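Local coordinates for putative polyphosphate kinase 2 family protein (Arthrobacter aurescens, PDB 3RHF) that probably acts as a polyphosphate kinase, transferring phosphoryl groups between polyphosphate and nucleotides on a P-loop-type fold, at residues Asn72-Leu77 with Gly266-Asp271; Ala82-Gly87 with Arg212-Glu217; Asp169-Leu174 with Ile181-Leu186; Ile188-Gln193 with Ala219-Tyr224. All blocks are in the same frame, centred on the assembly; numbering follows the deposited sequence.

Contact 1: residues Asn72-Leu77 with Gly266-Asp271; sequences NPKRLL and GGLQLD
Lys74 meets the planar peptide group of Leu268 at its oxygen and over neither face: Lys74 NZ lies 3.1 Å from Leu268 O with a C=O...N angle of 163°, close to the carbonyl axis. On the strand side, the guanidinium of Arg75 turns back to Pro73 O, which Arg75 NH1 reaches at 2.8 Å; the oxygen lies 24° out of the guanidinium plane. The Lys74 side chain bends near its end, at chi3 and chi4, which swings the amine to the carbonyl while the aliphatic part slides along Leu268, Lys74 CD lying 3.6 Å from Leu268 CD2. The pair joins the residue just before strand 75-82, the middle strand of the parallel P-loop-type sheet, to the loop after helix 250-266. Leu268 O lies just past the C-terminal end of that helix, where the partial negative charge would be expected to favour a cation. With an alanine in place of Lys74, the Leu268 carbonyl would probably be left without its lysine donor and the leucine methyl without its aliphatic cover. An Asx turn fixes the backbone of Lys74 itself: Lys74 N donates to Asn72 OD1 at 3.0 Å.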
loop_
_atom_site.group_PDB
_atom_site.type_symbol
_atom_site.label_atom_id
_atom_site.label_comp_id
_atom_site.label_asym_id
_atom_site.label_seq_id
_atom_site.Cartn_x
_atom_site.Cartn_y
_atom_site.Cartn_z
ATOM N N ASN A 72 -15.635 -3.973 16.518
ATOM C CA ASN A 72 -16.093 -5.064 15.645
ATOM C C ASN A 72 -14.970 -6.060 15.397
ATOM O O ASN A 72 -13.848 -5.667 15.124
ATOM C CB ASN A 72 -16.608 -4.522 14.310
ATOM C CG ASN A 72 -17.562 -5.478 13.640
ATOM O OD1 ASN A 72 -17.276 -6.659 13.530
ATOM N ND2 ASN A 72 -18.719 -4.987 13.233
ATOM N N PRO A 73 -15.257 -7.356 15.505
ATOM C CA PRO A 73 -14.136 -8.252 15.262
ATOM C C PRO A 73 -13.921 -8.647 13.805
ATOM O O PRO A 73 -12.951 -9.355 13.508
ATOM C CB PRO A 73 -14.498 -9.497 16.092
ATOM C CG PRO A 73 -15.961 -9.498 16.189
ATOM C CD PRO A 73 -16.412 -8.069 16.101
ATOM N N LYS A 74 -14.767 -8.211 12.887
ATOM C CA LYS A 74 -14.692 -8.755 11.555
ATOM C C LYS A 74 -13.493 -8.228 10.802
ATOM O O LYS A 74 -13.041 -7.134 11.036
ATOM C CB LYS A 74 -15.966 -8.485 10.787
ATOM C CG LYS A 74 -17.210 -9.231 11.307
ATOM C CD LYS A 74 -18.403 -8.881 10.408
ATOM C CE LYS A 74 -19.809 -8.873 11.114
ATOM N NZ LYS A 74 -20.433 -7.488 11.209
ATOM N N ARG A 75 -12.964 -9.044 9.899
ATOM C CA ARG A 75 -11.810 -8.689 9.098
ATOM C C ARG A 75 -11.839 -9.557 7.856
ATOM O O ARG A 75 -12.704 -10.393 7.720
ATOM C CB ARG A 75 -10.545 -8.960 9.882
ATOM C CG ARG A 75 -10.383 -10.424 10.244
ATOM C CD ARG A 75 -9.507 -10.587 11.464
ATOM N NE ARG A 75 -10.320 -10.532 12.658
ATOM C CZ ARG A 75 -9.860 -10.498 13.890
ATOM N NH1 ARG A 75 -10.720 -10.465 14.880
ATOM N NH2 ARG A 75 -8.558 -10.485 14.139
ATOM N N LEU A 76 -10.888 -9.365 6.962
ATOM C CA LEU A 76 -10.907 -10.046 5.706
ATOM C C LEU A 76 -9.514 -10.444 5.282
ATOM O O LEU A 76 -8.555 -9.775 5.573
ATOM C CB LEU A 76 -11.576 -9.137 4.651
ATOM C CG LEU A 76 -12.065 -9.837 3.361
ATOM C CD1 LEU A 76 -13.424 -9.405 2.929
ATOM C CD2 LEU A 76 -11.123 -9.589 2.263
ATOM N N LEU A 77 -9.417 -11.557 4.574
ATOM C CA LEU A 77 -8.139 -12.127 4.130
ATOM C C LEU A 77 -8.309 -12.638 2.697
ATOM O O LEU A 77 -9.055 -13.608 2.443
ATOM C CB LEU A 77 -7.678 -13.275 5.055
ATOM C CG LEU A 77 -6.327 -13.978 4.716
ATOM C CD1 LEU A 77 -5.142 -12.982 4.659
ATOM C CD2 LEU A 77 -5.953 -15.167 5.603
ATOM N N GLY A 266 -19.582 -6.953 1.314
ATOM C CA GLY A 266 -21.021 -6.619 1.334
ATOM C C GLY A 266 -21.821 -7.619 2.154
ATOM O O GLY A 266 -22.900 -7.317 2.646
ATOM N N GLY A 267 -21.273 -8.819 2.302
ATOM C CA GLY A 267 -21.882 -9.855 3.103
ATOM C C GLY A 267 -21.624 -9.599 4.568
ATOM O O GLY A 267 -22.162 -10.288 5.403
ATOM N N LEU A 268 -20.810 -8.615 4.920
ATOM C CA LEU A 268 -20.540 -8.390 6.339
ATOM C C LEU A 268 -21.470 -7.384 7.030
ATOM O O LEU A 268 -21.381 -7.258 8.214
ATOM C CB LEU A 268 -19.097 -8.003 6.532
ATOM C CG LEU A 268 -18.109 -9.102 6.148
ATOM C CD1 LEU A 268 -16.708 -8.558 6.191
ATOM C CD2 LEU A 268 -18.262 -10.283 7.083
ATOM N N GLN A 269 -22.357 -6.703 6.296
ATOM C CA GLN A 269 -23.341 -5.772 6.867
ATOM C C GLN A 269 -22.634 -4.654 7.642
ATOM O O GLN A 269 -22.999 -4.324 8.758
ATOM C CB GLN A 269 -24.311 -6.467 7.821
ATOM C CG GLN A 269 -24.766 -7.901 7.491
ATOM C CD GLN A 269 -26.275 -7.999 7.255
ATOM O OE1 GLN A 269 -26.751 -7.824 6.129
ATOM N NE2 GLN A 269 -27.027 -8.271 8.318
ATOM N N LEU A 270 -21.613 -4.092 7.017
ATOM C CA LEU A 270 -20.830 -2.999 7.569
ATOM C C LEU A 270 -21.625 -1.683 7.410
ATOM O O LEU A 270 -22.296 -1.470 6.428
ATOM C CB LEU A 270 -19.449 -2.901 6.855
ATOM C CG LEU A 270 -18.553 -4.164 6.790
ATOM C CD1 LEU A 270 -17.216 -3.953 6.045
ATOM C CD2 LEU A 270 -18.288 -4.693 8.207
ATOM N N ASP A 271 -21.575 -0.852 8.436
ATOM C CA ASP A 271 -21.993 0.513 8.345
ATOM C C ASP A 271 -21.085 1.317 9.227
ATOM O O ASP A 271 -20.363 0.779 10.037
ATOM C CB ASP A 271 -23.452 0.735 8.803
ATOM C CG ASP A 271 -24.110 1.995 8.112
ATOM O OD1 ASP A 271 -23.408 2.768 7.382
ATOM O OD2 ASP A 271 -25.327 2.218 8.307
#

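Contact 2: residues Ala82-Gly87 with Arg212-Glu217. With PO4 (phosphate ion), chain I.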
loop_
_atom_site.group_PDB
_atom_site.type_symbol
_atom_site.label_atom_id
_atom_site.label_comp_id
_atom_site.label_asym_id
_atom_site.label_seq_id
_atom_site.Cartn_x
_atom_site.Cartn_y
_atom_site.Cartn_z
ATOM N N ALA A 82 -0.999 -18.317 -7.891
ATOM C CA ALA A 82 -0.910 -18.423 -9.335
ATOM C C ALA A 82 0.512 -18.734 -9.776
ATOM O O ALA A 82 1.438 -18.441 -9.068
ATOM C CB ALA A 82 -1.377 -17.154 -10.000
HETATM N N MSE A 83 0.664 -19.279 -10.976
HETATM C CA MSE A 83 1.959 -19.460 -11.600
HETATM C C MSE A 83 2.559 -18.093 -11.947
HETATM O O MSE A 83 1.816 -17.099 -12.091
HETATM C CB MSE A 83 1.786 -20.285 -12.889
HETATM C CG MSE A 83 1.111 -21.639 -12.694
HETATM SE SE MSE A 83 2.110 -22.881 -11.512
HETATM C CE MSE A 83 3.816 -22.935 -12.502
ATOM N N ASP A 84 3.884 -18.037 -12.097
ATOM C CA ASP A 84 4.547 -16.764 -12.316
ATOM C C ASP A 84 4.078 -16.229 -13.628
ATOM O O ASP A 84 3.759 -17.011 -14.519
ATOM C CB ASP A 84 6.082 -16.865 -12.301
ATOM C CG ASP A 84 6.664 -17.061 -10.869
ATOM O OD1 ASP A 84 6.043 -16.648 -9.856
ATOM O OD2 ASP A 84 7.767 -17.646 -10.752
ATOM N N THR A 85 4.005 -14.896 -13.761
ATOM C CA THR A 85 3.485 -14.303 -14.979
ATOM C C THR A 85 1.960 -14.142 -14.932
ATOM O O THR A 85 1.410 -13.313 -15.657
ATOM C CB THR A 85 3.968 -15.201 -16.184
ATOM O OG1 THR A 85 5.029 -14.526 -16.871
ATOM C CG2 THR A 85 2.879 -15.591 -17.081
ATOM N N ALA A 86 1.258 -14.902 -14.089
ATOM C CA ALA A 86 -0.238 -14.897 -14.095
ATOM C C ALA A 86 -0.843 -13.568 -13.610
ATOM O O ALA A 86 -2.049 -13.337 -13.732
ATOM C CB ALA A 86 -0.777 -16.012 -13.269
ATOM N N GLY A 87 -0.004 -12.715 -13.018
ATOM C CA GLY A 87 -0.424 -11.393 -12.590
ATOM C C GLY A 87 -0.850 -11.214 -11.140
ATOM O O GLY A 87 -1.672 -10.343 -10.871
ATOM N N ARG A 212 15.224 -17.083 -15.143
ATOM C CA ARG A 212 15.413 -18.399 -15.719
ATOM C C ARG A 212 14.569 -19.426 -14.967
ATOM O O ARG A 212 14.049 -20.362 -15.580
ATOM C CB ARG A 212 16.882 -18.813 -15.655
ATOM C CG ARG A 212 17.142 -20.341 -15.828
ATOM C CD ARG A 212 16.818 -20.861 -17.239
ATOM N NE ARG A 212 17.700 -20.281 -18.249
ATOM C CZ ARG A 212 18.971 -20.636 -18.455
ATOM N NH1 ARG A 212 19.531 -21.600 -17.734
ATOM N NH2 ARG A 212 19.691 -20.021 -19.395
ATOM N N GLY A 213 14.458 -19.258 -13.645
ATOM C CA GLY A 213 13.623 -20.109 -12.819
ATOM C C GLY A 213 12.202 -20.330 -13.330
ATOM O O GLY A 213 11.615 -21.400 -13.092
ATOM N N ASP A 214 11.633 -19.343 -14.020
ATOM C CA ASP A 214 10.300 -19.507 -14.593
ATOM C C ASP A 214 10.305 -20.433 -15.800
ATOM O O ASP A 214 9.323 -21.113 -16.073
ATOM C CB ASP A 214 9.688 -18.147 -14.994
ATOM C CG ASP A 214 9.316 -17.277 -13.793
ATOM O OD1 ASP A 214 8.931 -17.816 -12.742
ATOM O OD2 ASP A 214 9.412 -16.050 -13.910
ATOM N N LEU A 215 11.397 -20.443 -16.541
ATOM C CA LEU A 215 11.518 -21.342 -17.673
ATOM C C LEU A 215 11.716 -22.788 -17.145
ATOM O O LEU A 215 11.006 -23.707 -17.565
ATOM C CB LEU A 215 12.667 -20.889 -18.593
ATOM C CG LEU A 215 13.017 -21.751 -19.808
ATOM C CD1 LEU A 215 11.772 -22.004 -20.647
ATOM C CD2 LEU A 215 14.100 -21.105 -20.633
ATOM N N ALA A 216 12.662 -22.960 -16.207
ATOM C CA ALA A 216 12.849 -24.226 -15.486
ATOM C C ALA A 216 11.507 -24.886 -15.194
ATOM O O ALA A 216 11.254 -25.998 -15.621
ATOM C CB ALA A 216 13.624 -24.001 -14.168
ATOM N N GLU A 217 10.625 -24.180 -14.509
ATOM C CA GLU A 217 9.421 -24.802 -13.975
ATOM C C GLU A 217 8.338 -25.081 -15.016
ATOM O O GLU A 217 7.405 -25.808 -14.707
ATOM C CB GLU A 217 8.848 -23.981 -12.809
ATOM C CG GLU A 217 9.854 -23.690 -11.662
ATOM C CD GLU A 217 9.783 -24.648 -10.453
ATOM O OE1 GLU A 217 9.357 -25.820 -10.588
ATOM O OE2 GLU A 217 10.173 -24.205 -9.350
HETATM P P PO4 I . 3.015 -12.919 -11.086
HETATM O O1 PO4 I . 4.445 -13.512 -11.329
HETATM O O2 PO4 I . 2.672 -12.123 -12.433
HETATM O O3 PO4 I . 1.919 -13.995 -10.797
HETATM O O4 PO4 I . 3.085 -11.973 -9.845
#
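Asp84 and Asp214 bring their carboxylates together where the P-loop between strand 75-82 and helix 88-98 faces helix 212-218. The two acids make the direct contact between the segments. Their side chains cross at about a right angle, the carboxylate planes 67° apart. The modelled separation of Asp84 OD2 and Asp214 OD1, 2.3 Å, is too short to be trusted, and no bond type rests on it. Each acid has a basic partner nearby: Asp84 OD1 forms a salt bridge with Arg140, while Asp214 OD2 makes a long, weak ion pair with Arg200.

Backbone hydrogen bonds shape the loop. Ala86 N donates to Met83 O at 3.0 Å, closing a type II turn that leaves Thr85 with a positive phi of 88°. Gly87 takes the N-cap position of helix 88-98, also with positive phi; a beta carbon there would be jammed against the carbonyl oxygen of Ala86.

Anion binding rests mainly on main-chain N-H groups, with one lysine amine added. A phosphate ion, probably from the crystallisation liquor, lies in the loop, and Gly89 N and Lys88 NZ complete its grip. Its position at the start of a helix is consistent with the site where P-loop proteins hold a substrate phosphate. Thr85 N reaches phosphate O1 at 2.8 Å along a fairly straight bond (161°), whereas Gly87 N forks, giving 2.8 Å to phosphate O2 and a weak 3.2 Å to phosphate O3.

Contact 3: residues Asp169-Leu174 with Ile181-Leu186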
loop_
_atom_site.group_PDB
_atom_site.type_symbol
_atom_site.label_atom_id
_atom_site.label_comp_id
_atom_site.label_asym_id
_atom_site.label_seq_id
_atom_site.Cartn_x
_atom_site.Cartn_y
_atom_site.Cartn_z
ATOM N N ASP A 169 -8.198 -26.678 9.144
ATOM C CA ASP A 169 -8.381 -26.398 10.568
ATOM C C ASP A 169 -8.014 -24.971 10.873
ATOM O O ASP A 169 -8.765 -24.277 11.556
ATOM C CB ASP A 169 -7.526 -27.307 11.435
ATOM C CG ASP A 169 -7.630 -26.950 12.941
ATOM O OD1 ASP A 169 -8.668 -27.288 13.591
ATOM O OD2 ASP A 169 -6.679 -26.328 13.503
ATOM N N PHE A 170 -6.884 -24.541 10.326
ATOM C CA PHE A 170 -6.463 -23.147 10.319
ATOM C C PHE A 170 -7.476 -22.201 9.737
ATOM O O PHE A 170 -7.921 -21.230 10.401
ATOM C CB PHE A 170 -5.228 -23.056 9.508
ATOM C CG PHE A 170 -4.697 -21.713 9.338
ATOM C CD1 PHE A 170 -4.334 -20.947 10.431
ATOM C CD2 PHE A 170 -4.452 -21.231 8.091
ATOM C CE1 PHE A 170 -3.772 -19.689 10.266
ATOM C CE2 PHE A 170 -3.865 -19.983 7.922
ATOM C CZ PHE A 170 -3.540 -19.212 9.013
ATOM N N GLU A 171 -7.892 -22.440 8.510
ATOM C CA GLU A 171 -8.904 -21.534 7.937
ATOM C C GLU A 171 -10.191 -21.525 8.791
ATOM O O GLU A 171 -10.867 -20.529 8.929
ATOM C CB GLU A 171 -9.170 -21.921 6.492
ATOM C CG GLU A 171 -7.952 -21.580 5.658
ATOM C CD GLU A 171 -8.015 -22.057 4.200
ATOM O OE1 GLU A 171 -9.072 -22.635 3.790
ATOM O OE2 GLU A 171 -6.984 -21.813 3.487
ATOM N N SER A 172 -10.519 -22.667 9.367
ATOM C CA SER A 172 -11.681 -22.763 10.212
ATOM C C SER A 172 -11.496 -21.937 11.514
ATOM O O SER A 172 -12.428 -21.314 12.007
ATOM C CB SER A 172 -11.979 -24.241 10.497
ATOM O OG SER A 172 -12.907 -24.338 11.545
ATOM N N ARG A 173 -10.285 -21.891 12.046
ATOM C CA ARG A 173 -10.049 -21.099 13.242
ATOM C C ARG A 173 -10.196 -19.627 12.891
ATOM O O ARG A 173 -10.829 -18.856 13.633
ATOM C CB ARG A 173 -8.686 -21.418 13.854
ATOM C CG ARG A 173 -8.722 -22.577 14.882
ATOM C CD ARG A 173 -7.517 -23.586 14.813
ATOM N NE ARG A 173 -6.264 -22.859 14.675
ATOM C CZ ARG A 173 -5.220 -23.234 13.959
ATOM N NH1 ARG A 173 -5.212 -24.374 13.313
ATOM N NH2 ARG A 173 -4.152 -22.440 13.911
ATOM N N LEU A 174 -9.623 -19.234 11.754
ATOM C CA LEU A 174 -9.657 -17.822 11.365
ATOM C C LEU A 174 -11.072 -17.318 11.134
ATOM O O LEU A 174 -11.421 -16.212 11.529
ATOM C CB LEU A 174 -8.849 -17.552 10.107
ATOM C CG LEU A 174 -7.338 -17.639 10.191
ATOM C CD1 LEU A 174 -6.840 -17.171 8.815
ATOM C CD2 LEU A 174 -6.685 -16.847 11.338
ATOM N N ILE A 181 -12.555 -15.371 4.563
ATOM C CA ILE A 181 -11.403 -15.756 3.737
ATOM C C ILE A 181 -11.802 -15.851 2.308
ATOM O O ILE A 181 -12.611 -16.682 1.958
ATOM C CB ILE A 181 -10.754 -17.127 4.174
ATOM C CG1 ILE A 181 -10.185 -17.014 5.591
ATOM C CG2 ILE A 181 -9.658 -17.615 3.130
ATOM C CD1 ILE A 181 -9.872 -18.388 6.254
ATOM N N VAL A 182 -11.200 -15.012 1.478
ATOM C CA VAL A 182 -11.417 -15.050 0.027
ATOM C C VAL A 182 -10.216 -15.657 -0.707
ATOM O O VAL A 182 -9.174 -14.984 -0.829
ATOM C CB VAL A 182 -11.631 -13.660 -0.522
ATOM C CG1 VAL A 182 -11.592 -13.704 -2.010
ATOM C CG2 VAL A 182 -12.971 -13.100 -0.038
ATOM N N LYS A 183 -10.355 -16.890 -1.212
ATOM C CA LYS A 183 -9.240 -17.579 -1.855
ATOM C C LYS A 183 -9.372 -17.520 -3.389
ATOM O O LYS A 183 -10.415 -17.857 -3.953
ATOM C CB LYS A 183 -9.138 -19.039 -1.393
ATOM C CG LYS A 183 -9.030 -19.209 0.119
ATOM C CD LYS A 183 -8.516 -20.613 0.559
ATOM C CE LYS A 183 -9.492 -21.788 0.266
ATOM N NZ LYS A 183 -9.585 -22.838 1.351
ATOM N N VAL A 184 -8.325 -17.063 -4.054
ATOM C CA VAL A 184 -8.366 -16.869 -5.485
ATOM C C VAL A 184 -7.174 -17.549 -6.128
ATOM O O VAL A 184 -6.006 -17.399 -5.697
ATOM C CB VAL A 184 -8.365 -15.374 -5.840
ATOM C CG1 VAL A 184 -7.861 -15.177 -7.233
ATOM C CG2 VAL A 184 -9.770 -14.807 -5.664
HETATM N N MSE A 185 -7.456 -18.328 -7.165
HETATM C CA MSE A 185 -6.367 -18.846 -8.016
HETATM C C MSE A 185 -6.483 -18.237 -9.388
HETATM O O MSE A 185 -7.502 -18.360 -10.060
HETATM C CB MSE A 185 -6.385 -20.346 -8.086
HETATM C CG MSE A 185 -5.114 -20.918 -8.772
HETATM SE SE MSE A 185 -5.553 -21.757 -10.515
HETATM C CE MSE A 185 -3.750 -22.519 -10.971
ATOM N N LEU A 186 -5.438 -17.545 -9.793
ATOM C CA LEU A 186 -5.397 -16.970 -11.132
ATOM C C LEU A 186 -4.865 -17.991 -12.130
ATOM O O LEU A 186 -3.713 -18.376 -12.055
ATOM C CB LEU A 186 -4.484 -15.727 -11.173
ATOM C CG LEU A 186 -4.787 -14.627 -10.194
ATOM C CD1 LEU A 186 -3.717 -13.605 -10.388
ATOM C CD2 LEU A 186 -6.187 -14.090 -10.441
#
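Helix 169-174 runs at 140° to strand 181-186, their axes 10.6 Å apart at closest, and the backbones come nearest where the CA atoms of Glu171 and Ile181 are 7.6 Å apart. Ile181 carries the apolar part of the contact with a single methyl. Its CD1 comes in at about a right angle to the Glu171 side chain, 3.6 Å from Glu171 CB, and also approaches Leu174 CB at 4.1 Å. The helix belongs to a beta-alpha-beta crossover of the P-loop-type fold: the chain leaves strand 135-139, passes through helix 157-176 and enters strand 179-187, with strand 75-82 lying between those two strands in the sheet. Further along the strand, a buried salt bridge bonds the layers. Glu171 stretches out straight (chi2 174°), while Lys183 approaches from the opposite direction, bent at chi3 (-68°), and brings Lys183 NZ within 2.5 Å of Glu171 OE1, on the syn lone pair. The methylene part of the lysine passes beside the second oxygen, with Lys183 CD 3.5 Å from Glu171 OE2. Tyr143 OH bonds to both Glu171 OE2 and Lys183 NZ. The carbonyls of Thr235 and Ala240 add two more oxygens round the buried amine, which would be expected to favour its charged form, and Lys183 also makes a cation-pi contact with Trp242.

Contact 4: residues Ile188-Gln193 with Ala219-Tyr224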
loop_
_atom_site.group_PDB
_atom_site.type_symbol
_atom_site.label_atom_id
_atom_site.label_comp_id
_atom_site.label_asym_id
_atom_site.label_seq_id
_atom_site.Cartn_x
_atom_site.Cartn_y
_atom_site.Cartn_z
ATOM N N ILE A 188 -3.820 -19.158 -15.807
ATOM C CA ILE A 188 -3.457 -18.881 -17.192
ATOM C C ILE A 188 -3.066 -20.177 -17.845
ATOM O O ILE A 188 -2.665 -21.136 -17.161
ATOM C CB ILE A 188 -2.337 -17.835 -17.334
ATOM C CG1 ILE A 188 -1.032 -18.307 -16.652
ATOM C CG2 ILE A 188 -2.848 -16.473 -16.791
ATOM C CD1 ILE A 188 0.135 -17.327 -16.763
ATOM N N SER A 189 -3.220 -20.210 -19.163
ATOM C CA SER A 189 -2.824 -21.366 -19.967
ATOM C C SER A 189 -1.310 -21.448 -20.077
ATOM O O SER A 189 -0.616 -20.429 -19.986
ATOM C CB SER A 189 -3.427 -21.276 -21.356
ATOM O OG SER A 189 -2.808 -20.247 -22.081
ATOM N N LYS A 190 -0.787 -22.668 -20.245
ATOM C CA LYS A 190 0.672 -22.858 -20.496
ATOM C C LYS A 190 1.191 -21.982 -21.651
ATOM O O LYS A 190 2.293 -21.455 -21.572
ATOM C CB LYS A 190 1.042 -24.333 -20.721
ATOM C CG LYS A 190 2.567 -24.654 -20.546
ATOM C CD LYS A 190 2.931 -26.039 -21.088
ATOM C CE LYS A 190 4.395 -26.454 -20.757
ATOM N NZ LYS A 190 4.785 -27.883 -21.111
ATOM N N ASP A 191 0.387 -21.741 -22.677
ATOM C CA ASP A 191 0.847 -20.845 -23.751
ATOM C C ASP A 191 0.887 -19.370 -23.403
ATOM O O ASP A 191 1.805 -18.657 -23.820
ATOM C CB ASP A 191 -0.017 -21.016 -24.994
ATOM C CG ASP A 191 0.279 -22.291 -25.726
ATOM O OD1 ASP A 191 1.425 -22.837 -25.528
ATOM O OD2 ASP A 191 -0.654 -22.715 -26.474
ATOM N N GLU A 192 -0.132 -18.910 -22.675
ATOM C CA GLU A 192 -0.132 -17.550 -22.117
ATOM C C GLU A 192 1.138 -17.262 -21.304
ATOM O O GLU A 192 1.700 -16.173 -21.421
ATOM C CB GLU A 192 -1.373 -17.296 -21.252
ATOM C CG GLU A 192 -1.614 -15.825 -20.903
ATOM C CD GLU A 192 -1.797 -14.906 -22.112
ATOM O OE1 GLU A 192 -2.342 -15.338 -23.147
ATOM O OE2 GLU A 192 -1.390 -13.734 -22.021
ATOM N N GLN A 193 1.587 -18.223 -20.496
ATOM C CA GLN A 193 2.821 -18.014 -19.752
ATOM C C GLN A 193 3.999 -17.780 -20.716
ATOM O O GLN A 193 4.817 -16.868 -20.525
ATOM C CB GLN A 193 3.132 -19.212 -18.887
ATOM C CG GLN A 193 3.766 -18.879 -17.633
ATOM C CD GLN A 193 5.007 -19.671 -17.321
ATOM O OE1 GLN A 193 5.729 -20.058 -18.220
ATOM N NE2 GLN A 193 5.316 -19.823 -16.005
ATOM N N ALA A 219 8.752 -26.991 -17.395
ATOM C CA ALA A 219 8.938 -28.420 -17.516
ATOM C C ALA A 219 8.002 -29.150 -16.534
ATOM O O ALA A 219 7.554 -30.253 -16.815
ATOM C CB ALA A 219 10.406 -28.776 -17.278
ATOM N N TYR A 220 7.659 -28.509 -15.415
ATOM C CA TYR A 220 6.793 -29.127 -14.438
ATOM C C TYR A 220 5.348 -28.651 -14.483
ATOM O O TYR A 220 4.562 -28.944 -13.579
ATOM C CB TYR A 220 7.385 -28.951 -13.047
ATOM C CG TYR A 220 8.723 -29.641 -12.875
ATOM C CD1 TYR A 220 8.805 -30.966 -12.467
ATOM C CD2 TYR A 220 9.905 -28.964 -13.128
ATOM C CE1 TYR A 220 10.062 -31.599 -12.316
ATOM C CE2 TYR A 220 11.152 -29.577 -12.987
ATOM C CZ TYR A 220 11.224 -30.887 -12.585
ATOM O OH TYR A 220 12.454 -31.465 -12.458
ATOM N N TRP A 221 4.960 -28.014 -15.572
ATOM C CA TRP A 221 3.654 -27.377 -15.635
ATOM C C TRP A 221 2.448 -28.271 -15.299
ATOM O O TRP A 221 1.520 -27.829 -14.616
ATOM C CB TRP A 221 3.426 -26.694 -16.997
ATOM C CG TRP A 221 2.115 -25.938 -17.063
ATOM C CD1 TRP A 221 0.894 -26.465 -17.293
ATOM C CD2 TRP A 221 1.911 -24.539 -16.868
ATOM N NE1 TRP A 221 -0.064 -25.488 -17.288
ATOM C CE2 TRP A 221 0.534 -24.296 -17.019
ATOM C CE3 TRP A 221 2.762 -23.468 -16.589
ATOM C CZ2 TRP A 221 -0.021 -23.037 -16.919
ATOM C CZ3 TRP A 221 2.220 -22.213 -16.469
ATOM C CH2 TRP A 221 0.828 -22.003 -16.626
ATOM N N ASP A 222 2.415 -29.499 -15.799
ATOM C CA ASP A 222 1.212 -30.301 -15.608
ATOM C C ASP A 222 1.176 -30.849 -14.191
ATOM O O ASP A 222 0.094 -31.091 -13.687
ATOM C CB ASP A 222 1.098 -31.431 -16.649
ATOM C CG ASP A 222 0.890 -30.900 -18.087
ATOM O OD1 ASP A 222 -0.049 -30.080 -18.336
ATOM O OD2 ASP A 222 1.674 -31.326 -18.968
ATOM N N ASP A 223 2.346 -31.049 -13.572
ATOM C CA ASP A 223 2.443 -31.491 -12.172
ATOM C C ASP A 223 1.816 -30.389 -11.260
ATOM O O ASP A 223 0.950 -30.670 -10.400
ATOM C CB ASP A 223 3.910 -31.762 -11.755
ATOM C CG ASP A 223 4.581 -32.967 -12.509
ATOM O OD1 ASP A 223 3.964 -34.057 -12.579
ATOM O OD2 ASP A 223 5.748 -32.830 -13.001
ATOM N N TYR A 224 2.209 -29.130 -11.503
ATOM C CA TYR A 224 1.579 -27.997 -10.851
ATOM C C TYR A 224 0.089 -27.949 -11.062
ATOM O O TYR A 224 -0.615 -27.757 -10.118
ATOM C CB TYR A 224 2.191 -26.691 -11.303
ATOM C CG TYR A 224 3.469 -26.297 -10.604
ATOM C CD1 TYR A 224 3.463 -25.758 -9.311
ATOM C CD2 TYR A 224 4.684 -26.425 -11.245
ATOM C CE1 TYR A 224 4.673 -25.382 -8.674
ATOM C CE2 TYR A 224 5.860 -26.051 -10.633
ATOM C CZ TYR A 224 5.862 -25.529 -9.361
ATOM O OH TYR A 224 7.079 -25.160 -8.831
#
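Trp221 lies against the N-terminal turn of helix 190-202, one face of its indole covered by Lys190. The CH-pi geometry is direct: Lys190 CB stands 3.8 Å from the centroid of the five-membered ring, only 11° off the normal. The lysine chain continues extended beyond CG and slides past the ring, Lys190 CE reaching 3.9 Å from Trp221 CB. At the ring edge, near its plane, Ile188 O sits 3.3 Å from Trp221 CZ2, and the Ile188 side chain crosses the indole with Ile188 CG1 4.1 Å from Trp221 CH2. Gln193 passes along the CZ3 corner, Gln193 NE2 3.9 Å from Trp221 CZ3, its amide turned 79° to the ring. A first torsion of -176° sets CG of Trp221 anti to N and reaches the indole out from helix 221-235.

Behind this shell, Ser189 N-caps helix 190-202, Ser189 OG accepting from Glu192 N at 3.0 Å. Arg218, at the end of helix 212-218, donates to Gln193 OE1 and Lys190 O, and Met83 of the P-loop also touches the indole. Replacing the indole by an alanine would probably open a gap between the two helix starts and leave the Lys190 methylenes without their aromatic partner.

No hydrogen bond crosses between the segments. Between them the attraction is therefore mainly dispersion and CH-pi, and Ile188 O at the C-H rim of the indole is probably a mildly favourable electrostatic contact.

Contacts 1, 3 and 2 are strung along the central strands of the parallel sheet. Contact 1 and contact 2 occupy the two ends of strand 75-82, their centres 34 Å apart on opposite sides of the chain's centre. Contact 3 lies between, 15 Å from contact 1 and 23 Å from contact 2 by centres; Leu77 O of contact 1 probably accepts a hydrogen bond from Val182 N at 2.7 Å. The phosphate lies within contact 2, and contact 4 is its close neighbour, with centres 9 Å apart. There, Thr85 CG2 packs 3.5 Å from Gln193 CG, so the phosphate-binding loop touches helix 190-202, which follows strand 179-187. Contact 1 does not touch contact 2, their nearest atoms being about 14 Å apart.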